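Local atomic coordinates of protein FmtA (Staphylococcus aureus, PDB entry 5ZH8), a protein that releases D-alanine from the wall and lipoteichoic acids of Staphylococcus aureus, and affects methicillin resistance, autolysis and cell wall structure. Residues Pro326-Tyr329 with Ala335-Thr338; Lys101-Tyr106 with Asn117-Met122; Leu137-Glu142 with Lys306-Lys311; Thr248-Glu253 with Gln281-Gly286; Lys168-His173 with Leu217-Val222. One frame throughout, in Å; residues are numbered along the deposited sequence.

In the fold
Five contacts show how a serine beta-lactamase type of fold joins a sheet-bearing part to a helical one. From the N terminus, contact 2 closes first, holding strand 99-106 of the main sheet to the loop that leads into strand 123-124. Contact 3 then spans a long excursion, from helix 129-142 to the start of helix 310-318. Nested within it, in series, are contact 5, which packs two helices, and contact 4, where strand 248-250 meets the loop before strand 288-290. Contact 1 closes a hairpin at the sheet's far end after contact 3 has ended. Contact 5 touches contacts 1, 3 and 4, whereas contact 2 touches contact 4.

Contact 1 of 5, residues Pro326-Tyr329 with Ala335-Thr338; sequences PDEY and AKPT
E328 and A335 join at the base of a beta hairpin, strands 329-330 and 333-335, at one edge of the main antiparallel sheet. The backbone supplies one bond here, from A335 N to E328 O at 2.7 Å, and the same carbonyl also accepts R330 NE. Most of the interface is made by the glutamate side chain, which reaches over the second segment. Its CG stands opposite its own carbonyl carbon (chi1 -67°) and the chain runs straight on from there, which carries the carboxylate out to K336 and P337. K336 answers differently. Its chain leaves the backbone extended and then bends at its two outer torsions, curling round to bring the ammonium group back to the acid. The two side chains cross at about a right angle, with K336 CG 3.6 Å from E328 OE1, so the aliphatic part of the lysine lies close to the same oxygen that its amine grips. The other oxygen, E328 OE2, packs against P337 CD at 3.4 Å. K336 also packs on T269 of the second subunit, which places this ion pair beside the subunit interface. The salt bridge itself runs from K336 NZ to E328 OE1 at 2.7 Å, meeting the oxygen on its syn side, 22° out of the carboxylate plane.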
# COMPACT_ATOMS: atom_id res chain seq x y z
N PRO A 326 26.18 12.65 -5.24
CA PRO A 326 25.32 13.68 -5.82
C PRO A 326 23.91 13.73 -5.24
O PRO A 326 23.32 14.80 -5.17
CB PRO A 326 25.26 13.29 -7.30
CG PRO A 326 25.48 11.83 -7.30
CD PRO A 326 26.46 11.57 -6.20
N ASP A 327 23.39 12.58 -4.85
CA ASP A 327 22.02 12.48 -4.37
C ASP A 327 22.00 12.17 -2.88
O ASP A 327 23.04 11.84 -2.30
CB ASP A 327 21.27 11.37 -5.14
CG ASP A 327 21.37 11.54 -6.66
OD1 ASP A 327 21.36 12.71 -7.09
OD2 ASP A 327 21.49 10.55 -7.41
N GLU A 328 20.83 12.30 -2.28
CA GLU A 328 20.64 11.91 -0.88
C GLU A 328 20.86 10.41 -0.76
O GLU A 328 21.44 9.93 0.22
CB GLU A 328 19.23 12.27 -0.41
CG GLU A 328 18.97 13.76 -0.33
CD GLU A 328 17.59 14.11 0.23
OE1 GLU A 328 16.69 13.24 0.19
OE2 GLU A 328 17.42 15.25 0.70
N TYR A 329 20.40 9.68 -1.78
CA TYR A 329 20.55 8.23 -1.81
C TYR A 329 21.98 7.81 -2.13
O TYR A 329 22.60 8.35 -3.03
CB TYR A 329 19.60 7.64 -2.86
CG TYR A 329 19.41 6.15 -2.73
CD1 TYR A 329 18.54 5.63 -1.79
CD2 TYR A 329 20.10 5.26 -3.54
CE1 TYR A 329 18.35 4.28 -1.66
CE2 TYR A 329 19.91 3.89 -3.41
CZ TYR A 329 19.03 3.41 -2.47
OH TYR A 329 18.82 2.07 -2.32
N ALA A 335 20.90 9.92 2.91
CA ALA A 335 21.40 10.99 3.76
C ALA A 335 20.61 12.24 3.44
O ALA A 335 20.72 12.77 2.33
CB ALA A 335 22.88 11.22 3.52
N LYS A 336 19.80 12.70 4.39
CA LYS A 336 18.92 13.85 4.18
C LYS A 336 19.34 15.03 5.07
O LYS A 336 20.23 14.89 5.91
CB LYS A 336 17.47 13.45 4.44
CG LYS A 336 17.01 12.25 3.63
CD LYS A 336 15.55 11.91 3.92
CE LYS A 336 14.83 11.40 2.69
NZ LYS A 336 14.62 12.48 1.68
N PRO A 337 18.71 16.21 4.89
CA PRO A 337 19.09 17.38 5.67
C PRO A 337 18.98 17.23 7.19
O PRO A 337 19.90 17.66 7.89
CB PRO A 337 18.13 18.45 5.17
CG PRO A 337 17.92 18.09 3.75
CD PRO A 337 17.84 16.59 3.76
N THR A 338 17.89 16.65 7.68
CA THR A 338 17.66 16.58 9.12
C THR A 338 17.88 15.19 9.70
O THR A 338 17.79 15.00 10.91
CB THR A 338 16.23 16.99 9.48
OG1 THR A 338 15.31 16.06 8.89
CG2 THR A 338 15.92 18.37 8.97

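Contact 2 of 5, residues Lys101-Tyr106 with Asn117-Met122; sequences KMSKGY and NTPNTM
G105 and T118 bring the backbones to 4.5 Å between their CA atoms, where strand 99-106 passes a loop that folds at once into a type I turn from T118 to T121. With no side chain in the way, G105 CA can rest 3.4 Å from N117 O in a CA-H...O contact. The side chain of N117 then reaches past the glycine to the next residue. Its ND2 donates to Y106 O at 2.8 Å, the acceptor lying almost in the amide plane while the donor is tilted 33° from that of the carbonyl. ND2 has a second, weak partner in N366 OD1. Further back along the strand, S103 turns OG opposite its backbone N (chi1 -177°), and this brings the hydroxyl oxygen to 3.6 Å from P119 CB. Within the turn, T118 N donates to T121 OG1 at 2.9 Å, and that hydroxyl has a second partner outside it, Q109 OE1. A type I turn thus packs beside a strand of the main sheet in the beta-lactamase fold, strand 99-106 being tied to the loop that carries the chain toward the small sheet of strands 123-124, 288-290 and 248-250.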
# COMPACT_ATOMS: atom_id res chain seq x y z
N LYS A 101 17.48 2.27 24.45
CA LYS A 101 16.59 2.86 25.45
C LYS A 101 15.14 2.38 25.33
O LYS A 101 14.35 2.56 26.25
CB LYS A 101 16.59 4.38 25.34
CG LYS A 101 17.96 5.04 25.37
CD LYS A 101 18.70 4.88 26.68
CE LYS A 101 18.00 5.61 27.80
NZ LYS A 101 18.92 5.75 28.97
N MET A 102 14.79 1.81 24.18
CA MET A 102 13.46 1.27 23.98
C MET A 102 13.48 0.13 22.98
O MET A 102 14.10 0.22 21.93
CB MET A 102 12.49 2.36 23.49
CG MET A 102 11.03 1.92 23.47
SD MET A 102 9.89 3.27 23.18
CE MET A 102 8.33 2.41 23.39
N SER A 103 12.78 -0.95 23.32
CA SER A 103 12.64 -2.12 22.46
C SER A 103 11.36 -2.81 22.87
O SER A 103 11.27 -3.34 23.98
CB SER A 103 13.83 -3.07 22.63
OG SER A 103 13.74 -4.17 21.75
N LYS A 104 10.36 -2.80 21.99
CA LYS A 104 9.04 -3.31 22.35
C LYS A 104 8.23 -3.73 21.14
O LYS A 104 8.25 -3.07 20.10
CB LYS A 104 8.28 -2.24 23.15
CG LYS A 104 6.98 -2.72 23.76
CD LYS A 104 6.41 -1.71 24.74
CE LYS A 104 5.14 -2.24 25.39
NZ LYS A 104 4.49 -1.23 26.28
N GLY A 105 7.51 -4.84 21.29
CA GLY A 105 6.62 -5.36 20.26
C GLY A 105 5.17 -5.04 20.57
O GLY A 105 4.78 -4.98 21.73
N TYR A 106 4.38 -4.83 19.52
CA TYR A 106 2.97 -4.50 19.64
C TYR A 106 2.16 -5.36 18.67
O TYR A 106 2.56 -5.59 17.53
CB TYR A 106 2.74 -3.03 19.31
CG TYR A 106 3.48 -2.03 20.18
CD1 TYR A 106 4.81 -1.70 19.93
CD2 TYR A 106 2.83 -1.38 21.24
CE1 TYR A 106 5.48 -0.77 20.72
CE2 TYR A 106 3.50 -0.45 22.04
CZ TYR A 106 4.81 -0.15 21.77
OH TYR A 106 5.47 0.78 22.53
N ASN A 117 4.00 -10.09 18.78
CA ASN A 117 5.29 -9.45 18.43
C ASN A 117 6.12 -9.22 19.68
O ASN A 117 5.64 -8.63 20.65
CB ASN A 117 5.07 -8.11 17.73
CG ASN A 117 4.71 -8.25 16.27
OD1 ASN A 117 5.34 -9.00 15.54
ND2 ASN A 117 3.69 -7.52 15.83
N THR A 118 7.37 -9.67 19.65
CA THR A 118 8.30 -9.46 20.75
C THR A 118 9.54 -8.79 20.19
O THR A 118 9.64 -8.60 18.97
CB THR A 118 8.68 -10.80 21.40
OG1 THR A 118 9.37 -11.61 20.45
CG2 THR A 118 7.44 -11.53 21.85
N PRO A 119 10.49 -8.41 21.06
CA PRO A 119 11.77 -7.91 20.55
C PRO A 119 12.53 -8.94 19.70
O PRO A 119 13.35 -8.56 18.87
CB PRO A 119 12.55 -7.57 21.82
CG PRO A 119 11.50 -7.23 22.82
CD PRO A 119 10.36 -8.16 22.51
N ASN A 120 12.24 -10.22 19.90
CA ASN A 120 12.83 -11.29 19.10
C ASN A 120 12.27 -11.40 17.68
O ASN A 120 12.91 -12.00 16.81
CB ASN A 120 12.69 -12.64 19.81
CG ASN A 120 13.92 -13.00 20.60
OD1 ASN A 120 13.94 -12.88 21.82
ND2 ASN A 120 14.97 -13.43 19.89
N THR A 121 11.08 -10.85 17.44
CA THR A 121 10.47 -10.88 16.12
C THR A 121 11.35 -10.21 15.07
O THR A 121 11.79 -9.07 15.23
CB THR A 121 9.11 -10.17 16.12
OG1 THR A 121 8.28 -10.73 17.14
CG2 THR A 121 8.43 -10.34 14.77
N MET A 122 11.58 -10.94 13.98
CA MET A 122 12.39 -10.47 12.86
C MET A 122 11.47 -10.16 11.69
O MET A 122 10.63 -10.98 11.32
CB MET A 122 13.41 -11.54 12.46
CG MET A 122 14.38 -11.88 13.57
SD MET A 122 15.19 -13.48 13.39
CE MET A 122 16.36 -13.16 12.06

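Contact 3 of 5, residues Leu137-Glu142 with Lys306-Lys311; sequences LKQLEE and KLFSPK
K138 and F308 make the principal apolar interaction between helix 129-142 and the loop that enters helix 310-318, a CH-pi contact. K138 CG lies over one face of the phenyl ring, 3.9 Å from its centroid and 28° off the normal. The lysine's first torsion (chi1 -180°) sets CG opposite the backbone N, and bends at the next two torsions carry the amine away from the ring. Q139 adds van der Waals packing. Its CG comes obliquely to F308 CE1 at 3.6 Å, while its CA sits at the ring edge, in plane, so the phenyl group is lodged against two successive residues of the helix. Beyond it the extended glutamine chain runs out to L307, where Q139 NE2 stands 3.8 Å from L307 CD2. NE2 donates instead to K238 O. L135 and L316 also pack on F308, joining both helices round the ring.

Charge is handled off to one side. K138 NZ is 3.6 Å from E141 OE1, one turn on in the same helix, in a long salt bridge, and weak hydrogen bonds link the amine to the hydroxyls of Y331 and Y325. What the chemistry implies is a division of labour along single side chains: the methylenes of K138 and Q139 help cover the phenyl ring, while K138 NZ and Q139 NE2 find their polar partners away from it.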
# COMPACT_ATOMS: atom_id res chain seq x y z
N LEU A 137 29.70 -3.51 -1.08
CA LEU A 137 30.30 -2.77 -2.20
C LEU A 137 31.43 -1.87 -1.73
O LEU A 137 32.54 -1.93 -2.25
CB LEU A 137 29.26 -1.91 -2.92
CG LEU A 137 28.55 -2.51 -4.13
CD1 LEU A 137 27.58 -1.48 -4.70
CD2 LEU A 137 29.53 -2.96 -5.21
N LYS A 138 31.14 -1.02 -0.75
CA LYS A 138 32.14 -0.10 -0.22
C LYS A 138 33.35 -0.87 0.32
O LYS A 138 34.49 -0.48 0.07
CB LYS A 138 31.54 0.80 0.87
CG LYS A 138 32.53 1.79 1.48
CD LYS A 138 33.05 2.82 0.47
CE LYS A 138 32.03 3.93 0.23
NZ LYS A 138 32.26 4.62 -1.07
N GLN A 139 33.08 -1.96 1.04
CA GLN A 139 34.15 -2.82 1.52
C GLN A 139 35.04 -3.31 0.37
O GLN A 139 36.26 -3.25 0.46
CB GLN A 139 33.58 -4.02 2.27
CG GLN A 139 33.15 -3.70 3.69
CD GLN A 139 32.41 -4.87 4.34
OE1 GLN A 139 31.99 -5.80 3.66
NE2 GLN A 139 32.26 -4.81 5.66
N LEU A 140 34.41 -3.78 -0.70
CA LEU A 140 35.13 -4.26 -1.88
C LEU A 140 35.94 -3.17 -2.58
O LEU A 140 36.99 -3.46 -3.15
CB LEU A 140 34.16 -4.90 -2.88
CG LEU A 140 33.61 -6.26 -2.44
CD1 LEU A 140 32.59 -6.76 -3.44
CD2 LEU A 140 34.74 -7.27 -2.27
N GLU A 141 35.46 -1.93 -2.54
CA GLU A 141 36.19 -0.79 -3.09
C GLU A 141 37.48 -0.55 -2.32
O GLU A 141 38.53 -0.35 -2.93
CB GLU A 141 35.32 0.47 -3.07
CG GLU A 141 34.14 0.44 -4.02
CD GLU A 141 33.16 1.56 -3.78
OE1 GLU A 141 33.59 2.73 -3.81
OE2 GLU A 141 31.97 1.28 -3.55
N GLU A 142 37.39 -0.59 -0.99
CA GLU A 142 38.54 -0.38 -0.12
C GLU A 142 39.50 -1.58 -0.09
O GLU A 142 40.67 -1.45 0.27
CB GLU A 142 38.06 -0.06 1.30
CG GLU A 142 37.21 1.21 1.42
CD GLU A 142 37.91 2.45 0.89
OE1 GLU A 142 39.08 2.69 1.26
OE2 GLU A 142 37.27 3.20 0.11
N LYS A 306 33.24 1.08 12.90
CA LYS A 306 33.58 -0.32 13.05
C LYS A 306 33.73 -1.06 11.76
O LYS A 306 34.24 -2.14 11.74
CB LYS A 306 32.56 -1.04 13.91
CG LYS A 306 32.85 -0.95 15.38
CD LYS A 306 32.43 -2.21 16.10
CE LYS A 306 32.04 -1.92 17.53
NZ LYS A 306 31.24 -3.01 18.14
N LEU A 307 33.24 -0.52 10.68
CA LEU A 307 33.45 -1.13 9.36
C LEU A 307 34.47 -0.37 8.53
O LEU A 307 35.20 -0.98 7.76
CB LEU A 307 32.15 -1.20 8.57
CG LEU A 307 31.13 -2.22 9.02
CD1 LEU A 307 30.03 -2.25 7.97
CD2 LEU A 307 31.74 -3.60 9.21
N PHE A 308 34.48 0.95 8.65
CA PHE A 308 35.42 1.80 7.94
C PHE A 308 35.99 2.88 8.86
O PHE A 308 35.40 3.22 9.89
CB PHE A 308 34.76 2.47 6.74
CG PHE A 308 33.85 1.56 5.95
CD1 PHE A 308 34.37 0.61 5.08
CD2 PHE A 308 32.47 1.68 6.05
CE1 PHE A 308 33.54 -0.20 4.33
CE2 PHE A 308 31.64 0.87 5.31
CZ PHE A 308 32.17 -0.07 4.45
N SER A 309 37.13 3.43 8.46
CA SER A 309 37.70 4.62 9.09
C SER A 309 36.77 5.83 8.97
O SER A 309 35.86 5.84 8.14
CB SER A 309 39.03 4.96 8.42
OG SER A 309 38.82 5.23 7.04
N PRO A 310 36.99 6.86 9.81
CA PRO A 310 36.14 8.06 9.72
C PRO A 310 36.15 8.75 8.35
O PRO A 310 35.11 9.23 7.90
CB PRO A 310 36.72 8.97 10.81
CG PRO A 310 37.37 8.06 11.78
CD PRO A 310 37.90 6.91 10.97
N LYS A 311 37.31 8.79 7.69
CA LYS A 311 37.43 9.39 6.35
C LYS A 311 36.61 8.67 5.26
O LYS A 311 36.28 9.28 4.24
CB LYS A 311 38.90 9.48 5.93
CG LYS A 311 39.68 10.52 6.70
CD LYS A 311 41.08 10.69 6.10
CE LYS A 311 41.96 11.59 6.94
NZ LYS A 311 41.33 12.91 7.23

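Contact 4 of 5, residues Thr248-Glu253 with Gln281-Gly286; sequences TAFYDE and QYYGAG
F250 and Y283 form a buried aromatic contact between an outer strand of the small three-stranded antiparallel sheet, 248-250, and the loop that leads into its central strand, 288-290, within the beta-lactamase fold. The two rings are near parallel, at 30°, but slid so far apart that they barely overlap, with centroids 5.4 Å from each other. Two neighbouring carbons of each ring do the touching, meeting obliquely: F250 CD1 lies 3.7 Å from Y283 CE2, and F250 CE1 approaches Y283 CD2 just as closely. The phenylalanine begins a type I turn ending at E253, whose OE2 receives F250 N at 2.8 Å through the anti side of the carboxylate. That oxygen has a second partner, Y236 OH, so the turn is fastened to helix 231-240. Helix 47-55 adds a further wall, L52 packing on F250 and N48 on Y283. In the other segment, G284 O is held by T133 OG1 of helix 129-142. Y251, the next residue of the turn, places CG between its backbone N and carbonyl carbon (chi1 76°), which carries its side chain across that of Y283 at about a right angle and leaves Y251 CE1 3.7 Å from Y283 OH.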
# COMPACT_ATOMS: atom_id res chain seq x y z
N THR A 248 19.49 -11.52 13.02
CA THR A 248 19.30 -11.11 11.64
C THR A 248 19.57 -12.33 10.78
O THR A 248 20.57 -13.03 10.98
CB THR A 248 20.31 -10.01 11.27
OG1 THR A 248 20.05 -8.84 12.04
CG2 THR A 248 20.24 -9.69 9.77
N ALA A 249 18.69 -12.59 9.82
CA ALA A 249 18.79 -13.82 9.05
C ALA A 249 18.17 -13.72 7.67
O ALA A 249 17.29 -12.90 7.42
CB ALA A 249 18.16 -14.98 9.82
N PHE A 250 18.66 -14.57 6.77
CA PHE A 250 18.05 -14.74 5.46
C PHE A 250 16.79 -15.58 5.63
O PHE A 250 16.69 -16.39 6.55
CB PHE A 250 19.03 -15.42 4.48
CG PHE A 250 20.15 -14.52 4.04
CD1 PHE A 250 19.97 -13.65 2.98
CD2 PHE A 250 21.38 -14.54 4.68
CE1 PHE A 250 21.00 -12.81 2.56
CE2 PHE A 250 22.41 -13.71 4.27
CZ PHE A 250 22.22 -12.84 3.21
N TYR A 251 15.83 -15.36 4.74
CA TYR A 251 14.47 -15.90 4.87
C TYR A 251 14.33 -17.39 5.23
O TYR A 251 13.39 -17.76 5.93
CB TYR A 251 13.69 -15.62 3.57
CG TYR A 251 14.06 -16.53 2.42
CD1 TYR A 251 15.20 -16.30 1.66
CD2 TYR A 251 13.26 -17.63 2.09
CE1 TYR A 251 15.54 -17.13 0.60
CE2 TYR A 251 13.59 -18.47 1.03
CZ TYR A 251 14.74 -18.21 0.30
OH TYR A 251 15.06 -19.04 -0.76
N ASP A 252 15.26 -18.23 4.76
CA ASP A 252 15.10 -19.67 4.90
C ASP A 252 16.02 -20.32 5.95
O ASP A 252 16.09 -21.54 6.03
CB ASP A 252 15.30 -20.36 3.54
CG ASP A 252 14.57 -21.71 3.45
OD1 ASP A 252 13.51 -21.88 4.09
OD2 ASP A 252 15.07 -22.60 2.74
N GLU A 253 16.71 -19.51 6.75
CA GLU A 253 17.57 -20.06 7.80
C GLU A 253 16.71 -20.71 8.90
O GLU A 253 15.76 -20.10 9.40
CB GLU A 253 18.49 -18.98 8.37
CG GLU A 253 19.45 -18.40 7.34
CD GLU A 253 20.56 -17.56 7.96
OE1 GLU A 253 21.38 -18.10 8.74
OE2 GLU A 253 20.62 -16.35 7.66
N GLN A 281 15.30 -15.49 -5.19
CA GLN A 281 15.92 -14.72 -6.27
C GLN A 281 16.24 -13.28 -5.86
O GLN A 281 16.69 -12.48 -6.69
CB GLN A 281 14.98 -14.71 -7.49
CG GLN A 281 13.89 -13.65 -7.46
CD GLN A 281 12.61 -14.07 -8.18
OE1 GLN A 281 12.13 -13.37 -9.06
NE2 GLN A 281 12.06 -15.22 -7.79
N TYR A 282 16.03 -12.95 -4.59
CA TYR A 282 16.10 -11.56 -4.12
C TYR A 282 17.27 -11.29 -3.16
O TYR A 282 17.18 -10.41 -2.30
CB TYR A 282 14.76 -11.15 -3.47
CG TYR A 282 14.04 -10.08 -4.25
CD1 TYR A 282 14.36 -8.73 -4.07
CD2 TYR A 282 13.05 -10.40 -5.18
CE1 TYR A 282 13.71 -7.75 -4.79
CE2 TYR A 282 12.40 -9.42 -5.90
CZ TYR A 282 12.73 -8.09 -5.70
OH TYR A 282 12.08 -7.12 -6.42
N TYR A 283 18.36 -12.03 -3.33
CA TYR A 283 19.54 -11.84 -2.49
C TYR A 283 20.18 -10.48 -2.76
O TYR A 283 20.70 -10.25 -3.85
CB TYR A 283 20.56 -12.96 -2.70
CG TYR A 283 20.20 -14.23 -1.97
CD1 TYR A 283 19.29 -15.14 -2.51
CD2 TYR A 283 20.75 -14.53 -0.72
CE1 TYR A 283 18.95 -16.30 -1.84
CE2 TYR A 283 20.42 -15.69 -0.05
CZ TYR A 283 19.52 -16.57 -0.62
OH TYR A 283 19.17 -17.74 0.03
N GLY A 284 20.09 -9.59 -1.78
CA GLY A 284 20.70 -8.27 -1.87
C GLY A 284 19.73 -7.11 -2.03
O GLY A 284 20.10 -5.97 -1.79
N ALA A 285 18.49 -7.41 -2.43
CA ALA A 285 17.47 -6.37 -2.64
C ALA A 285 16.22 -6.54 -1.76
O ALA A 285 15.24 -5.82 -1.94
CB ALA A 285 17.07 -6.31 -4.11
N GLY A 286 16.24 -7.51 -0.84
CA GLY A 286 15.21 -7.62 0.18
C GLY A 286 14.68 -9.00 0.51
O GLY A 286 13.47 -9.23 0.45

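Contact 5 of 5, residues Lys168-His173 with Leu217-Val222; sequences KDLMLH and LVLAKV
L170 presents the tightest part of this helix-to-helix contact, its CD1 methyl meeting two successive residues of helix 213-227. It lies 3.6 Å from V218 CG1 and 3.8 Å from L219 CD2. The leucine and the valine cross at about a right angle, whereas L170 and L219 slide past one another in opposite directions, L170 CB coming 4.0 Å from L219 CG. The other methyl of L219 reaches the backbone of the short helix: L219 CD1 is 3.8 Å from M171 CA. L219 thus divides its two methyls, one meeting L170 and the other M171.

The looser part begins at M171. Its CB is 4.1 Å from L219 CD1, but the chain then bends and takes its sulfur away from helix 213-227. Farther along that helix, V222 leans instead on V152 and Y155 of helix 152-155, and K168 points away from helix 213-227, its partly exposed chain reaching Q324 O. V152 also touches both L170 and V218, and L137 of helix 129-142 touches L219.

Just past the packed residues the short helix ends after M171, and H173 is the first residue to leave helical backbone angles, with positive phi. The arrangement is one of two helices packed through leucine and valine side chains in the helical part of the beta-lactamase fold, the shorter closed by a Schellman motif.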
# COMPACT_ATOMS: atom_id res chain seq x y z
N LYS A 168 28.39 2.65 -10.33
CA LYS A 168 27.82 3.81 -9.64
C LYS A 168 26.39 4.10 -10.08
O LYS A 168 25.56 4.48 -9.26
CB LYS A 168 28.70 5.04 -9.86
CG LYS A 168 28.32 6.21 -8.96
CD LYS A 168 29.27 7.39 -9.08
CE LYS A 168 29.19 8.25 -7.83
NZ LYS A 168 29.74 9.63 -8.02
N ASP A 169 26.10 3.93 -11.37
CA ASP A 169 24.76 4.18 -11.90
C ASP A 169 23.73 3.15 -11.43
O ASP A 169 22.55 3.48 -11.29
CB ASP A 169 24.79 4.24 -13.44
CG ASP A 169 25.41 5.53 -13.96
OD1 ASP A 169 25.75 6.40 -13.14
OD2 ASP A 169 25.57 5.66 -15.19
N LEU A 170 24.17 1.92 -11.17
CA LEU A 170 23.32 0.93 -10.53
C LEU A 170 23.07 1.32 -9.08
O LEU A 170 21.93 1.37 -8.62
CB LEU A 170 23.97 -0.45 -10.55
CG LEU A 170 24.30 -1.08 -11.90
CD1 LEU A 170 25.19 -2.29 -11.68
CD2 LEU A 170 23.03 -1.49 -12.63
N MET A 171 24.16 1.59 -8.37
CA MET A 171 24.12 1.99 -6.96
C MET A 171 23.19 3.18 -6.72
O MET A 171 22.47 3.21 -5.73
CB MET A 171 25.54 2.31 -6.48
CG MET A 171 25.66 2.73 -5.02
SD MET A 171 25.39 4.49 -4.76
CE MET A 171 26.86 5.21 -5.47
N LEU A 172 23.22 4.16 -7.63
CA LEU A 172 22.43 5.38 -7.50
C LEU A 172 21.02 5.29 -8.11
O LEU A 172 20.28 6.28 -8.10
CB LEU A 172 23.17 6.57 -8.13
CG LEU A 172 24.51 7.03 -7.53
CD1 LEU A 172 25.17 8.05 -8.45
CD2 LEU A 172 24.35 7.60 -6.14
N HIS A 173 20.65 4.12 -8.64
CA HIS A 173 19.38 3.93 -9.36
C HIS A 173 19.21 4.86 -10.56
O HIS A 173 18.25 5.61 -10.63
CB HIS A 173 18.17 4.06 -8.42
CG HIS A 173 18.12 3.02 -7.34
ND1 HIS A 173 17.96 1.68 -7.61
CD2 HIS A 173 18.18 3.14 -5.99
CE1 HIS A 173 17.95 1.01 -6.47
NE2 HIS A 173 18.08 1.87 -5.47
N LEU A 217 20.13 -6.15 -7.30
CA LEU A 217 20.28 -7.58 -7.63
C LEU A 217 21.52 -7.81 -8.50
O LEU A 217 22.26 -8.77 -8.29
CB LEU A 217 19.03 -8.15 -8.31
CG LEU A 217 17.75 -8.15 -7.47
CD1 LEU A 217 16.58 -8.62 -8.31
CD2 LEU A 217 17.91 -9.02 -6.22
N VAL A 218 21.74 -6.93 -9.48
CA VAL A 218 22.95 -6.96 -10.32
C VAL A 218 24.21 -6.70 -9.49
O VAL A 218 25.24 -7.34 -9.71
CB VAL A 218 22.90 -5.88 -11.43
CG1 VAL A 218 24.25 -5.74 -12.12
CG2 VAL A 218 21.79 -6.19 -12.43
N LEU A 219 24.12 -5.75 -8.56
CA LEU A 219 25.23 -5.44 -7.66
C LEU A 219 25.55 -6.60 -6.73
O LEU A 219 26.71 -6.86 -6.44
CB LEU A 219 24.95 -4.18 -6.83
CG LEU A 219 25.06 -2.84 -7.55
CD1 LEU A 219 24.63 -1.71 -6.62
CD2 LEU A 219 26.45 -2.61 -8.11
N ALA A 220 24.52 -7.28 -6.26
CA ALA A 220 24.71 -8.47 -5.43
C ALA A 220 25.45 -9.56 -6.21
O ALA A 220 26.31 -10.24 -5.65
CB ALA A 220 23.37 -8.99 -4.93
N LYS A 221 25.13 -9.73 -7.49
CA LYS A 221 25.81 -10.71 -8.33
C LYS A 221 27.26 -10.30 -8.61
O LYS A 221 28.16 -11.15 -8.67
CB LYS A 221 25.05 -10.92 -9.64
CG LYS A 221 25.57 -12.08 -10.48
CD LYS A 221 25.32 -13.42 -9.81
CE LYS A 221 26.50 -14.36 -9.96
NZ LYS A 221 26.46 -15.48 -8.98
N VAL A 222 27.48 -8.99 -8.80
CA VAL A 222 28.83 -8.44 -8.94
C VAL A 222 29.67 -8.82 -7.72
O VAL A 222 30.82 -9.28 -7.86
CB VAL A 222 28.79 -6.89 -9.10
CG1 VAL A 222 30.18 -6.28 -8.92
CG2 VAL A 222 28.22 -6.50 -10.46